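Side-chain contacts in endo-pectate lyase (Erwinia chrysanthemi, PDB 3B4N), which cleaves the galacturonan backbone of pectate by calcium-dependent elimination and probably also depolymerises highly methylated pectins: residues A[173-178]-A[187-192]; A[195-200]-A[204-209]; A[151-156]-A[164-169]; A[223-228]-A[241-246]. One frame throughout, in Å; residues are numbered along the deposited sequence.

Contact 1 of 4, residues A[173-178]-A[187-192]; sequences DGIHCD and VIWEDI. With ZN (zinc ion), chain F; ZN (zinc ion), chain E; CA (calcium ion), chain C; ZN (zinc ion), chain D.
One turn of the right-handed parallel beta-helix closes on itself where I175, on strand 175-179, points into the interior and meets V187 and W189 of strand 181-189. The bridge is apolar: the two segments bury 119 Å² between them, and one methyl carries both approaches. I175 keeps CG1 anti to its carbonyl carbon (chi1 -56°) and extends CD1 inward, where CD1 meets V187 CG1 tip to tip at 4.1 Å. The same CD1 lies 4.2 Å from W189 CZ2, the isoleucine chain crossing the indole at about a right angle. V187 CG1 also sits over one face of the W189 ring, toward its rim, while the indole N-H makes a weak hydrogen bond to the carbonyl of A196.

Metal ligands flank this core. On the outer side of strand 175-179, H176 NE2 is 2.1 Å from one zinc, which D173 OD1 shares, and H176 ND1 is 2.1 Å from a second, shared with D178 OD1; both carboxylate oxygens lie in the ring plane. D173 OD2 reaches a third zinc, completed in part by D195. Past W189, calcium is held by D191 OD1 at 2.4 Å and I192 O at 2.3 Å, joined by N213 and Y218. Zinc at both nitrogens fixes the rotation of the imidazole, and the greasy bridge ties the zinc-bearing strand to the segment that holds the calcium cofactor.

Contact 2 of 4, residues A[195-200]-A[204-209]; sequences DAATNN and MTIVGG. With ZN (zinc ion), chain D.
M204 spans the interior from strand 203-207 to strand 197-199, and its path can be followed atom by atom. CB sits over one face of the N199 amide, 3.6 Å from N199 CG, the two side chains sliding past each other in opposite directions. From there CG and SD continue extended (chi2 176°), which carries the sulfur across to the facing backbone. M204 SD stops 3.6 Å from T198 O and 3.9 Å from A197 CB. A bend at chi3 (84°) then lays the methyl along the strand, with M204 CE 3.8 Å from both N199 N and N199 CB. Beside it, I206 CD1 approaches A197 CB at 4.3 Å. The axes of the two short strand segments are 8.2 Å apart at their closest, and the strands form facing walls of one turn.

On the other side of strand 197-199, T198 points away from M204, and its OG1 hydrogen-bonds a water that also binds zinc; D195 OD1 holds one of that water's zinc ions at 1.9 Å. Methionine therefore meets the face of an amide whose two polar atoms are bonded to G201 and T235, and the strand separates an apolar interior, here A197, M204 and I206, from the zinc-binding outer side.

Contact 3 of 4, residues A[151-156]-A[164-169]; sequences KPLIIL and LRISAS
Apolar packing accounts for the whole of the direct contact between L153 and I154 on one side and I166 and L164 on the other, with 124 Å² buried. The first pair meets tip to tip. L153 stretches out, CG anti to its carbonyl carbon (chi1 -67°) and CD1 continuing away from CA (chi2 173°), so that CD1 reaches both methyls of I166: L153 CD1 is 3.5 Å from I166 CG2 and 3.9 Å from I166 CD1. The shorter distance is tighter than usual for two carbons, but I166 was modelled in two conformers, so any strain read from it is doubtful. The second pair crosses obliquely, with I154 CG1 4.1 Å from L164 CD2. Width is given by the backbones, whose closest CA atoms, those of L153 and I166, are 8.7 Å apart: too far for main-chain bonding, near enough for two side chains to fill the gap. I139 of the preceding turn packs on I154, L164 and I166, and W189 of the following turn also touches I166.

Main-chain bonding runs instead between turns: L153 pairs with G124 and G174, and I154 with H176.

Charged interactions stay outside. R165, between the inward-facing L164 and I166, turns to the opposite side of its strand, where NH2 forms a salt bridge to E190 and a hydrogen bond to the carbonyl of L26. Aliphatic carbons thus close the interior of this beta-helix turn by van der Waals contact and burial of apolar surface, while the guanidinium group ties its outer surface to E190 of the next turn and to strand 22-29.

Contact 4 of 4, residues A[223-228]-A[241-246]; sequences DKVLQH and FTLTGE
V225, F241 and L243 make this contact, giving up 50, 39 and 28 Å² respectively of the 132 Å² buried between the segments. V225 sits at a corner of the beta-helix, where the chain turns at 225 and 226, and it faces strand 241-244 across the interior; the CA atoms of V225 and L243 are 8.9 Å apart.

The two methyls of V225 divide the work. CG1, anti to the backbone N (chi1 175°), comes to the edge of the F241 ring and lies in its plane, 3.9 Å from F241 CZ and 4.0 Å from F241 CE2. This is an edge approach, with the methyl away from the pi faces. F241 itself holds CG anti to its own backbone N (chi1 175°), which sends the ring inward from the opposite wall to meet the valine. CG2 of V225 fits against the forked end of L243, 4.0 Å from L243 CD2 and 4.1 Å from L243 CD1, as the two side chains slide past one another in opposite directions.

Further side chains fill in around these three: I192 and A196 touch V225, and L250 and A211 touch F241. K224, the residue before V225, points out of the core and hydrogen-bonds D195, a zinc ligand. With only carbon atoms meeting across it, the contact rests on shape fit and burial from water, and the in-plane methyl gives no evidence of a CH-pi interaction.

How the contacts relate
Along the chain the order is contact 3, contact 1, contact 2, contact 4, one after another as the beta-helix winds. Centres lie about 5 Å apart (contacts 3 and 1), about 7 Å apart (contacts 1 and 2), about 9 Å apart (contacts 2 and 4) and about 14 Å apart for the outermost pair, contacts 3 and 4, which do not touch. Strands 154-157, 175-179, 197-199 and 224-228 are successive parallel neighbours in one sheet, linked by probable backbone hydrogen bonds such as C177 N to T198 O. Between turns the cores join, as where W189 packs on F241. Contacts 1 and 2 share a zinc ion on the outside of the sheet; inside, the side chains of successive turns pack into an apolar core.

Contact 1 of 4, residues A[173-178]-A[187-192]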
loop_
_atom_site.group_PDB
_atom_site.type_symbol
_atom_site.label_atom_id
_atom_site.label_comp_id
_atom_site.label_asym_id
_atom_site.label_seq_id
_atom_site.Cartn_x
_atom_site.Cartn_y
_atom_site.Cartn_z
ATOM N N ASP A 173 8.353 8.638 -9.232
ATOM C CA ASP A 173 8.573 8.672 -7.788
ATOM C C ASP A 173 7.269 8.601 -6.987
ATOM O O ASP A 173 7.131 9.219 -5.928
ATOM C CB ASP A 173 9.377 9.901 -7.360
ATOM C CG ASP A 173 9.996 9.723 -5.990
ATOM O OD1 ASP A 173 10.251 10.718 -5.293
ATOM O OD2 ASP A 173 10.237 8.562 -5.608
ATOM N N GLY A 174 6.303 7.871 -7.528
ATOM C CA GLY A 174 5.047 7.665 -6.825
ATOM C C GLY A 174 4.270 8.862 -6.325
ATOM O O GLY A 174 4.134 9.867 -7.019
ATOM N N ILE A 175 3.750 8.742 -5.108
ATOM C CA ILE A 175 2.929 9.787 -4.502
ATOM C C ILE A 175 3.589 10.397 -3.276
ATOM O O ILE A 175 3.998 9.679 -2.373
ATOM C CB ILE A 175 1.555 9.213 -4.084
ATOM C CG1 ILE A 175 0.885 8.563 -5.299
ATOM C CG2 ILE A 175 0.689 10.304 -3.466
ATOM C CD1 ILE A 175 -0.449 7.884 -4.991
ATOM N N HIS A 176 3.690 11.725 -3.243
ATOM C CA HIS A 176 4.290 12.421 -2.110
ATOM C C HIS A 176 3.275 13.038 -1.167
ATOM O O HIS A 176 2.293 13.628 -1.619
ATOM C CB HIS A 176 5.156 13.598 -2.569
ATOM C CG HIS A 176 6.509 13.219 -3.067
ATOM N ND1 HIS A 176 7.512 14.148 -3.240
ATOM C CD2 HIS A 176 7.021 12.030 -3.462
ATOM C CE1 HIS A 176 8.585 13.548 -3.723
ATOM N NE2 HIS A 176 8.313 12.262 -3.868
ATOM N N CYS A 177 3.498 12.876 0.132
ATOM C CA CYS A 177 2.689 13.575 1.116
ATOM C C CYS A 177 3.706 14.632 1.550
ATOM O O CYS A 177 4.626 14.346 2.317
ATOM C CB CYS A 177 2.330 12.705 2.306
ATOM S SG CYS A 177 1.491 13.659 3.618
ATOM N N ASP A 178 3.561 15.854 1.048
ATOM C CA ASP A 178 4.538 16.886 1.371
ATOM C C ASP A 178 4.248 17.859 2.507
ATOM O O ASP A 178 5.054 18.745 2.802
ATOM C CB ASP A 178 4.912 17.628 0.088
ATOM C CG ASP A 178 5.811 16.789 -0.818
ATOM O OD1 ASP A 178 5.893 17.093 -2.017
ATOM O OD2 ASP A 178 6.435 15.821 -0.326
ATOM N N VAL A 187 -5.163 2.775 -3.880
ATOM C CA VAL A 187 -4.293 3.082 -5.002
ATOM C C VAL A 187 -3.622 1.766 -5.382
ATOM O O VAL A 187 -3.303 0.946 -4.519
ATOM C CB VAL A 187 -3.236 4.153 -4.640
ATOM C CG1 VAL A 187 -2.201 4.259 -5.762
ATOM C CG2 VAL A 187 -3.931 5.512 -4.452
ATOM N N ILE A 188 -3.456 1.556 -6.682
ATOM C CA ILE A 188 -2.835 0.338 -7.187
ATOM C C ILE A 188 -1.584 0.717 -7.958
ATOM O O ILE A 188 -1.647 1.530 -8.874
ATOM C CB ILE A 188 -3.784 -0.423 -8.126
ATOM C CG1 ILE A 188 -5.004 -0.904 -7.337
ATOM C CG2 ILE A 188 -3.051 -1.594 -8.789
ATOM C CD1 ILE A 188 -6.014 -1.684 -8.166
ATOM N N TRP A 189 -0.449 0.157 -7.548
ATOM C CA TRP A 189 0.826 0.408 -8.231
ATOM C C TRP A 189 1.119 -0.865 -9.020
ATOM O O TRP A 189 1.376 -1.914 -8.432
ATOM C CB TRP A 189 1.951 0.645 -7.217
ATOM C CG TRP A 189 1.880 1.950 -6.456
ATOM C CD1 TRP A 189 2.601 3.082 -6.703
ATOM C CD2 TRP A 189 1.103 2.221 -5.278
ATOM N NE1 TRP A 189 2.335 4.037 -5.751
ATOM C CE2 TRP A 189 1.418 3.534 -4.865
ATOM C CE3 TRP A 189 0.177 1.478 -4.532
ATOM C CZ2 TRP A 189 0.843 4.119 -3.735
ATOM C CZ3 TRP A 189 -0.399 2.065 -3.404
ATOM C CH2 TRP A 189 -0.060 3.371 -3.019
ATOM N N GLU A 190 1.089 -0.781 -10.347
ATOM C CA GLU A 190 1.321 -1.963 -11.183
ATOM C C GLU A 190 2.761 -2.501 -11.156
ATOM O O GLU A 190 2.993 -3.692 -11.393
ATOM C CB GLU A 190 0.851 -1.683 -12.615
ATOM C CG GLU A 190 -0.683 -1.574 -12.759
ATOM C CD GLU A 190 -1.422 -2.889 -12.502
ATOM O OE1 GLU A 190 -0.850 -3.966 -12.771
ATOM O OE2 GLU A 190 -2.590 -2.853 -12.052
ATOM N N ASP A 191 3.715 -1.626 -10.858
ATOM C CA ASP A 191 5.126 -1.992 -10.719
ATOM C C ASP A 191 5.799 -0.763 -10.132
ATOM O O ASP A 191 6.149 0.167 -10.854
ATOM C CB ASP A 191 5.776 -2.337 -12.070
ATOM C CG ASP A 191 7.211 -2.860 -11.918
ATOM O OD1 ASP A 191 7.832 -2.643 -10.858
ATOM O OD2 ASP A 191 7.731 -3.486 -12.870
ATOM N N ILE A 192 5.963 -0.755 -8.815
ATOM C CA ILE A 192 6.583 0.367 -8.136
ATOM C C ILE A 192 7.888 0.745 -8.820
ATOM O O ILE A 192 8.689 -0.134 -9.146
ATOM C CB ILE A 192 6.908 0.004 -6.681
ATOM C CG1 ILE A 192 5.617 -0.225 -5.894
ATOM C CG2 ILE A 192 7.758 1.105 -6.051
ATOM C CD1 ILE A 192 5.858 -0.819 -4.520
HETATM ZN ZN ZN F . 10.227 11.364 -3.573
HETATM ZN ZN ZN E . 7.453 16.217 -2.915
HETATM CA CA CA C . 9.834 -2.003 -9.790
HETATM ZN ZN ZN D . 11.105 8.135 -3.854
HETATM O O HOH W 1 9.235 16.478 -2.013
HETATM O O HOH W 2 11.235 -0.875 -8.159
HETATM O O HOH W 3 11.515 -3.659 -10.107
HETATM O O HOH W 4 10.839 9.286 -2.442
HETATM O O HOH W 5 13.000 8.475 -4.196
#

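Contact 2 of 4, residues A[195-200]-A[204-209]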
loop_
_atom_site.group_PDB
_atom_site.type_symbol
_atom_site.label_atom_id
_atom_site.label_comp_id
_atom_site.label_asym_id
_atom_site.label_seq_id
_atom_site.Cartn_x
_atom_site.Cartn_y
_atom_site.Cartn_z
ATOM N N ASP A 195 9.699 4.165 -5.522
ATOM C CA ASP A 195 8.992 3.743 -4.320
ATOM C C ASP A 195 7.536 4.077 -4.581
ATOM O O ASP A 195 7.225 4.721 -5.577
ATOM C CB ASP A 195 9.528 4.464 -3.065
ATOM C CG ASP A 195 9.859 5.925 -3.311
ATOM O OD1 ASP A 195 11.055 6.265 -3.383
ATOM O OD2 ASP A 195 8.926 6.733 -3.431
ATOM N N ALA A 196 6.640 3.642 -3.700
ATOM C CA ALA A 196 5.206 3.880 -3.889
ATOM C C ALA A 196 4.702 5.226 -3.361
ATOM O O ALA A 196 3.972 5.944 -4.061
ATOM C CB ALA A 196 4.408 2.740 -3.238
ATOM N N ALA A 197 5.067 5.553 -2.125
ATOM C CA ALA A 197 4.650 6.803 -1.495
ATOM C C ALA A 197 5.754 7.274 -0.570
ATOM O O ALA A 197 6.503 6.465 -0.014
ATOM C CB ALA A 197 3.359 6.595 -0.711
ATOM N N THR A 198 5.832 8.588 -0.395
ATOM C CA THR A 198 6.864 9.222 0.416
ATOM C C THR A 198 6.251 10.157 1.443
ATOM O O THR A 198 5.477 11.050 1.100
ATOM C CB THR A 198 7.825 10.041 -0.480
ATOM O OG1 THR A 198 8.364 9.194 -1.499
ATOM C CG2 THR A 198 8.952 10.653 0.338
ATOM N N ASN A 199 6.598 9.948 2.706
ATOM C CA ASN A 199 6.096 10.785 3.769
ATOM C C ASN A 199 7.073 11.917 4.074
ATOM O O ASN A 199 8.108 11.720 4.715
ATOM C CB ASN A 199 5.844 9.951 5.038
ATOM C CG ASN A 199 5.102 10.736 6.108
ATOM O OD1 ASN A 199 4.899 11.944 5.965
ATOM N ND2 ASN A 199 4.693 10.057 7.177
ATOM N N ASN A 200 6.740 13.096 3.561
ATOM C CA ASN A 200 7.501 14.323 3.799
ATOM C C ASN A 200 6.555 15.255 4.568
ATOM O O ASN A 200 6.781 16.465 4.623
ATOM C CB ASN A 200 7.870 15.024 2.481
ATOM C CG ASN A 200 8.921 14.284 1.674
ATOM O OD1 ASN A 200 8.870 14.277 0.447
ATOM N ND2 ASN A 200 9.894 13.694 2.348
ATOM N N MET A 204 0.998 10.248 7.066
ATOM C CA MET A 204 0.648 9.701 5.756
ATOM C C MET A 204 -0.015 8.343 6.012
ATOM O O MET A 204 0.599 7.435 6.570
ATOM C CB MET A 204 1.899 9.554 4.879
ATOM C CG MET A 204 1.611 8.875 3.537
ATOM S SD MET A 204 3.049 8.809 2.449
ATOM C CE MET A 204 3.844 7.341 3.089
ATOM N N THR A 205 -1.276 8.221 5.615
ATOM C CA THR A 205 -2.036 6.998 5.839
ATOM C C THR A 205 -2.350 6.268 4.545
ATOM O O THR A 205 -2.886 6.868 3.612
ATOM C CB THR A 205 -3.370 7.322 6.548
ATOM O OG1 THR A 205 -3.096 8.002 7.776
ATOM C CG2 THR A 205 -4.161 6.051 6.841
ATOM N N ILE A 206 -1.995 4.983 4.488
ATOM C CA ILE A 206 -2.273 4.135 3.331
ATOM C C ILE A 206 -3.485 3.303 3.756
ATOM O O ILE A 206 -3.415 2.572 4.749
ATOM C CB ILE A 206 -1.103 3.172 3.028
ATOM C CG1 ILE A 206 0.230 3.932 2.917
ATOM C CG2 ILE A 206 -1.402 2.394 1.753
ATOM C CD1 ILE A 206 0.256 5.056 1.886
ATOM N N VAL A 207 -4.587 3.431 3.020
ATOM C CA VAL A 207 -5.833 2.712 3.324
ATOM C C VAL A 207 -6.116 1.754 2.177
ATOM O O VAL A 207 -6.597 2.156 1.112
ATOM C CB VAL A 207 -7.028 3.691 3.490
ATOM C CG1 VAL A 207 -8.281 2.920 3.912
ATOM C CG2 VAL A 207 -6.702 4.743 4.542
ATOM N N GLY A 208 -5.825 0.477 2.404
ATOM C CA GLY A 208 -6.003 -0.493 1.345
ATOM C C GLY A 208 -4.975 -0.248 0.252
ATOM O O GLY A 208 -3.885 0.280 0.504
ATOM N N GLY A 209 -5.322 -0.658 -0.963
ATOM C CA GLY A 209 -4.416 -0.503 -2.088
ATOM C C GLY A 209 -3.674 -1.806 -2.351
ATOM O O GLY A 209 -3.604 -2.682 -1.486
HETATM ZN ZN ZN D . 11.105 8.135 -3.854
HETATM O O HOH W 4 10.839 9.286 -2.442
HETATM O O HOH W 5 13.000 8.475 -4.196
#

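Contact 3 of 4, residues A[151-156]-A[164-169]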
loop_
_atom_site.group_PDB
_atom_site.type_symbol
_atom_site.label_atom_id
_atom_site.label_comp_id
_atom_site.label_asym_id
_atom_site.label_seq_id
_atom_site.Cartn_x
_atom_site.Cartn_y
_atom_site.Cartn_z
ATOM N N LYS A 151 10.470 12.335 -10.562
ATOM C CA LYS A 151 9.460 13.226 -10.017
ATOM C C LYS A 151 8.220 12.509 -9.517
ATOM O O LYS A 151 7.857 11.450 -10.025
ATOM C CB LYS A 151 9.036 14.236 -11.085
ATOM C CG LYS A 151 10.189 15.027 -11.684
ATOM C CD LYS A 151 9.726 15.876 -12.853
ATOM C CE LYS A 151 10.906 16.594 -13.497
ATOM N NZ LYS A 151 10.504 17.361 -14.707
ATOM N N PRO A 152 7.559 13.080 -8.501
ATOM C CA PRO A 152 6.346 12.454 -7.978
ATOM C C PRO A 152 5.243 12.625 -9.019
ATOM O O PRO A 152 5.223 13.621 -9.754
ATOM C CB PRO A 152 6.063 13.256 -6.712
ATOM C CG PRO A 152 6.589 14.629 -7.064
ATOM C CD PRO A 152 7.904 14.291 -7.735
ATOM N N LEU A 153 4.350 11.650 -9.101
ATOM C CA LEU A 153 3.229 11.710 -10.032
ATOM C C LEU A 153 2.110 12.561 -9.442
ATOM O O LEU A 153 1.397 13.261 -10.162
ATOM C CB LEU A 153 2.694 10.313 -10.311
ATOM C CG LEU A 153 3.615 9.355 -11.068
ATOM C CD1 LEU A 153 2.991 7.974 -11.108
ATOM C CD2 LEU A 153 3.850 9.890 -12.479
ATOM N N ILE A 154 1.949 12.474 -8.126
ATOM C CA ILE A 154 0.926 13.218 -7.407
ATOM C C ILE A 154 1.543 13.742 -6.126
ATOM O O ILE A 154 2.290 13.023 -5.454
ATOM C CB ILE A 154 -0.274 12.308 -7.017
ATOM C CG1 ILE A 154 -0.958 11.763 -8.272
ATOM C CG2 ILE A 154 -1.261 13.079 -6.127
ATOM C CD1 ILE A 154 -1.665 12.820 -9.104
ATOM N N ILE A 155 1.237 14.991 -5.792
ATOM C CA ILE A 155 1.726 15.616 -4.573
ATOM C C ILE A 155 0.515 15.983 -3.728
ATOM O O ILE A 155 -0.416 16.649 -4.202
ATOM C CB ILE A 155 2.532 16.896 -4.863
ATOM C CG1 ILE A 155 3.787 16.549 -5.662
ATOM C CG2 ILE A 155 2.916 17.577 -3.553
ATOM C CD1 ILE A 155 4.585 17.751 -6.079
ATOM N N LEU A 156 0.531 15.545 -2.479
ATOM C CA LEU A 156 -0.561 15.816 -1.564
ATOM C C LEU A 156 -0.077 16.746 -0.455
ATOM O O LEU A 156 1.004 16.560 0.103
ATOM C CB LEU A 156 -1.062 14.499 -0.949
ATOM C CG LEU A 156 -1.504 13.397 -1.913
ATOM C CD1 LEU A 156 -1.822 12.133 -1.117
ATOM C CD2 LEU A 156 -2.727 13.856 -2.708
ATOM N N LEU A 164 -6.929 5.172 -7.664
ATOM C CA LEU A 164 -5.996 5.539 -8.717
ATOM C C LEU A 164 -5.078 4.377 -9.022
ATOM O O LEU A 164 -4.699 3.637 -8.123
ATOM C CB LEU A 164 -5.165 6.738 -8.256
ATOM C CG LEU A 164 -4.060 7.281 -9.171
ATOM C CD1 LEU A 164 -4.674 7.916 -10.419
ATOM C CD2 LEU A 164 -3.244 8.319 -8.404
ATOM N N ARG A 165 -4.727 4.219 -10.294
ATOM C CA ARG A 165 -3.821 3.163 -10.710
ATOM C C ARG A 165 -2.587 3.815 -11.305
ATOM O O ARG A 165 -2.686 4.757 -12.092
ATOM C CB ARG A 165 -4.473 2.251 -11.759
ATOM C CG ARG A 165 -3.643 1.011 -12.111
ATOM C CD ARG A 165 -4.194 0.326 -13.359
ATOM N NE ARG A 165 -5.624 0.061 -13.242
ATOM C CZ ARG A 165 -6.147 -1.011 -12.657
ATOM N NH1 ARG A 165 -7.463 -1.142 -12.595
ATOM N NH2 ARG A 165 -5.365 -1.960 -12.158
ATOM N N ILE A 166 -1.426 3.315 -10.901
ATOM C CA ILE A 166 -0.147 3.810 -11.390
ATOM C C ILE A 166 0.375 2.757 -12.361
ATOM O O ILE A 166 0.538 1.592 -11.993
ATOM C CB ILE A 166 0.862 3.984 -10.229
ATOM C CG1 ILE A 166 0.253 4.856 -9.127
ATOM C CG2 ILE A 166 2.162 4.597 -10.753
ATOM C CD1 ILE A 166 -0.160 6.241 -9.585
ATOM N N SER A 167 0.625 3.162 -13.603
ATOM C CA SER A 167 1.112 2.233 -14.624
ATOM C C SER A 167 2.429 1.533 -14.320
ATOM O O SER A 167 3.298 2.079 -13.647
ATOM C CB SER A 167 1.213 2.948 -15.975
ATOM O OG SER A 167 2.335 3.804 -16.019
ATOM N N ALA A 168 2.566 0.314 -14.829
ATOM C CA ALA A 168 3.766 -0.479 -14.596
ATOM C C ALA A 168 5.044 0.171 -15.104
ATOM O O ALA A 168 6.092 0.047 -14.478
ATOM C CB ALA A 168 3.608 -1.861 -15.227
ATOM N N SER A 169 4.959 0.870 -16.230
ATOM C CA SER A 169 6.142 1.490 -16.815
ATOM C C SER A 169 6.327 2.968 -16.501
ATOM O O SER A 169 7.306 3.573 -16.932
ATOM C CB SER A 169 6.117 1.311 -18.337
ATOM O OG SER A 169 5.035 2.020 -18.913
#

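Contact 4 of 4, residues A[223-228]-A[241-246]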
loop_
_atom_site.group_PDB
_atom_site.type_symbol
_atom_site.label_atom_id
_atom_site.label_comp_id
_atom_site.label_asym_id
_atom_site.label_seq_id
_atom_site.Cartn_x
_atom_site.Cartn_y
_atom_site.Cartn_z
ATOM N N ASP A 223 13.081 -2.254 -3.832
ATOM C CA ASP A 223 13.592 -1.632 -2.623
ATOM C C ASP A 223 12.387 -1.309 -1.745
ATOM O O ASP A 223 11.488 -2.133 -1.608
ATOM C CB ASP A 223 14.383 -0.370 -2.988
ATOM C CG ASP A 223 15.285 0.121 -1.859
ATOM O OD1 ASP A 223 15.208 -0.401 -0.725
ATOM O OD2 ASP A 223 16.078 1.055 -2.116
ATOM N N LYS A 224 12.336 -0.119 -1.167
ATOM C CA LYS A 224 11.218 0.197 -0.288
ATOM C C LYS A 224 9.924 0.584 -0.987
ATOM O O LYS A 224 9.922 1.096 -2.104
ATOM C CB LYS A 224 11.615 1.303 0.703
ATOM C CG LYS A 224 11.603 2.722 0.152
ATOM C CD LYS A 224 12.614 2.936 -0.966
ATOM C CE LYS A 224 12.702 4.417 -1.320
ATOM N NZ LYS A 224 13.456 4.657 -2.586
ATOM N N VAL A 225 8.817 0.314 -0.305
ATOM C CA VAL A 225 7.494 0.671 -0.796
ATOM C C VAL A 225 7.191 2.075 -0.270
ATOM O O VAL A 225 6.867 2.987 -1.048
ATOM C CB VAL A 225 6.429 -0.319 -0.281
ATOM C CG1 VAL A 225 5.043 0.136 -0.691
ATOM C CG2 VAL A 225 6.708 -1.708 -0.861
ATOM N N LEU A 226 7.329 2.245 1.042
ATOM C CA LEU A 226 7.067 3.526 1.689
ATOM C C LEU A 226 8.358 4.157 2.215
ATOM O O LEU A 226 9.076 3.562 3.028
ATOM C CB LEU A 226 6.059 3.332 2.838
ATOM C CG LEU A 226 4.761 2.604 2.450
ATOM C CD1 LEU A 226 3.921 2.306 3.696
ATOM C CD2 LEU A 226 3.972 3.441 1.462
ATOM N N GLN A 227 8.657 5.357 1.721
ATOM C CA GLN A 227 9.842 6.103 2.140
ATOM C C GLN A 227 9.368 7.170 3.124
ATOM O O GLN A 227 8.342 7.805 2.902
ATOM C CB GLN A 227 10.503 6.753 0.921
ATOM C CG GLN A 227 11.728 7.614 1.228
ATOM C CD GLN A 227 12.881 6.826 1.824
ATOM O OE1 GLN A 227 12.992 5.613 1.640
ATOM N NE2 GLN A 227 13.761 7.525 2.532
ATOM N N HIS A 228 10.109 7.368 4.201
ATOM C CA HIS A 228 9.694 8.319 5.231
ATOM C C HIS A 228 10.866 9.235 5.569
ATOM O O HIS A 228 11.873 8.792 6.144
ATOM C CB HIS A 228 9.219 7.494 6.437
ATOM C CG HIS A 228 8.494 8.271 7.487
ATOM N ND1 HIS A 228 7.581 7.671 8.330
ATOM C CD2 HIS A 228 8.606 9.555 7.905
ATOM C CE1 HIS A 228 7.167 8.554 9.224
ATOM N NE2 HIS A 228 7.774 9.704 8.987
ATOM N N PHE A 241 -3.643 -3.253 3.095
ATOM C CA PHE A 241 -2.781 -2.847 1.984
ATOM C C PHE A 241 -2.043 -4.139 1.624
ATOM O O PHE A 241 -1.485 -4.808 2.496
ATOM C CB PHE A 241 -1.811 -1.786 2.509
ATOM C CG PHE A 241 -0.763 -1.344 1.526
ATOM C CD1 PHE A 241 -1.095 -0.987 0.223
ATOM C CD2 PHE A 241 0.557 -1.197 1.940
ATOM C CE1 PHE A 241 -0.129 -0.483 -0.656
ATOM C CE2 PHE A 241 1.534 -0.690 1.066
ATOM C CZ PHE A 241 1.186 -0.336 -0.223
ATOM N N THR A 242 -2.047 -4.488 0.345
ATOM C CA THR A 242 -1.445 -5.739 -0.096
ATOM C C THR A 242 -0.283 -5.570 -1.043
ATOM O O THR A 242 -0.371 -4.824 -2.016
ATOM C CB THR A 242 -2.509 -6.603 -0.782
ATOM O OG1 THR A 242 -3.526 -6.918 0.170
ATOM C CG2 THR A 242 -1.911 -7.897 -1.339
ATOM N N LEU A 243 0.800 -6.278 -0.744
ATOM C CA LEU A 243 1.986 -6.256 -1.585
ATOM C C LEU A 243 2.017 -7.552 -2.373
ATOM O O LEU A 243 1.828 -8.631 -1.808
ATOM C CB LEU A 243 3.263 -6.159 -0.745
ATOM C CG LEU A 243 3.416 -4.933 0.160
ATOM C CD1 LEU A 243 4.801 -4.939 0.764
ATOM C CD2 LEU A 243 3.181 -3.655 -0.628
ATOM N N THR A 244 2.243 -7.442 -3.675
ATOM C CA THR A 244 2.312 -8.619 -4.535
ATOM C C THR A 244 3.652 -8.629 -5.253
ATOM O O THR A 244 4.293 -7.593 -5.422
ATOM C CB THR A 244 1.173 -8.621 -5.582
ATOM O OG1 THR A 244 1.314 -7.499 -6.456
ATOM C CG2 THR A 244 -0.175 -8.540 -4.896
ATOM N N GLY A 245 4.083 -9.811 -5.670
ATOM C CA GLY A 245 5.350 -9.897 -6.370
ATOM C C GLY A 245 6.538 -10.040 -5.439
ATOM O O GLY A 245 6.474 -10.780 -4.454
ATOM N N GLU A 246 7.624 -9.345 -5.769
ATOM C CA GLU A 246 8.857 -9.372 -4.985
ATOM C C GLU A 246 9.158 -7.947 -4.529
ATOM O O GLU A 246 9.225 -7.036 -5.352
ATOM C CB GLU A 246 10.029 -9.885 -5.834
ATOM C CG GLU A 246 9.890 -11.313 -6.362
ATOM C CD GLU A 246 9.040 -11.405 -7.611
ATOM O OE1 GLU A 246 9.327 -10.678 -8.585
ATOM O OE2 GLU A 246 8.088 -12.215 -7.624
#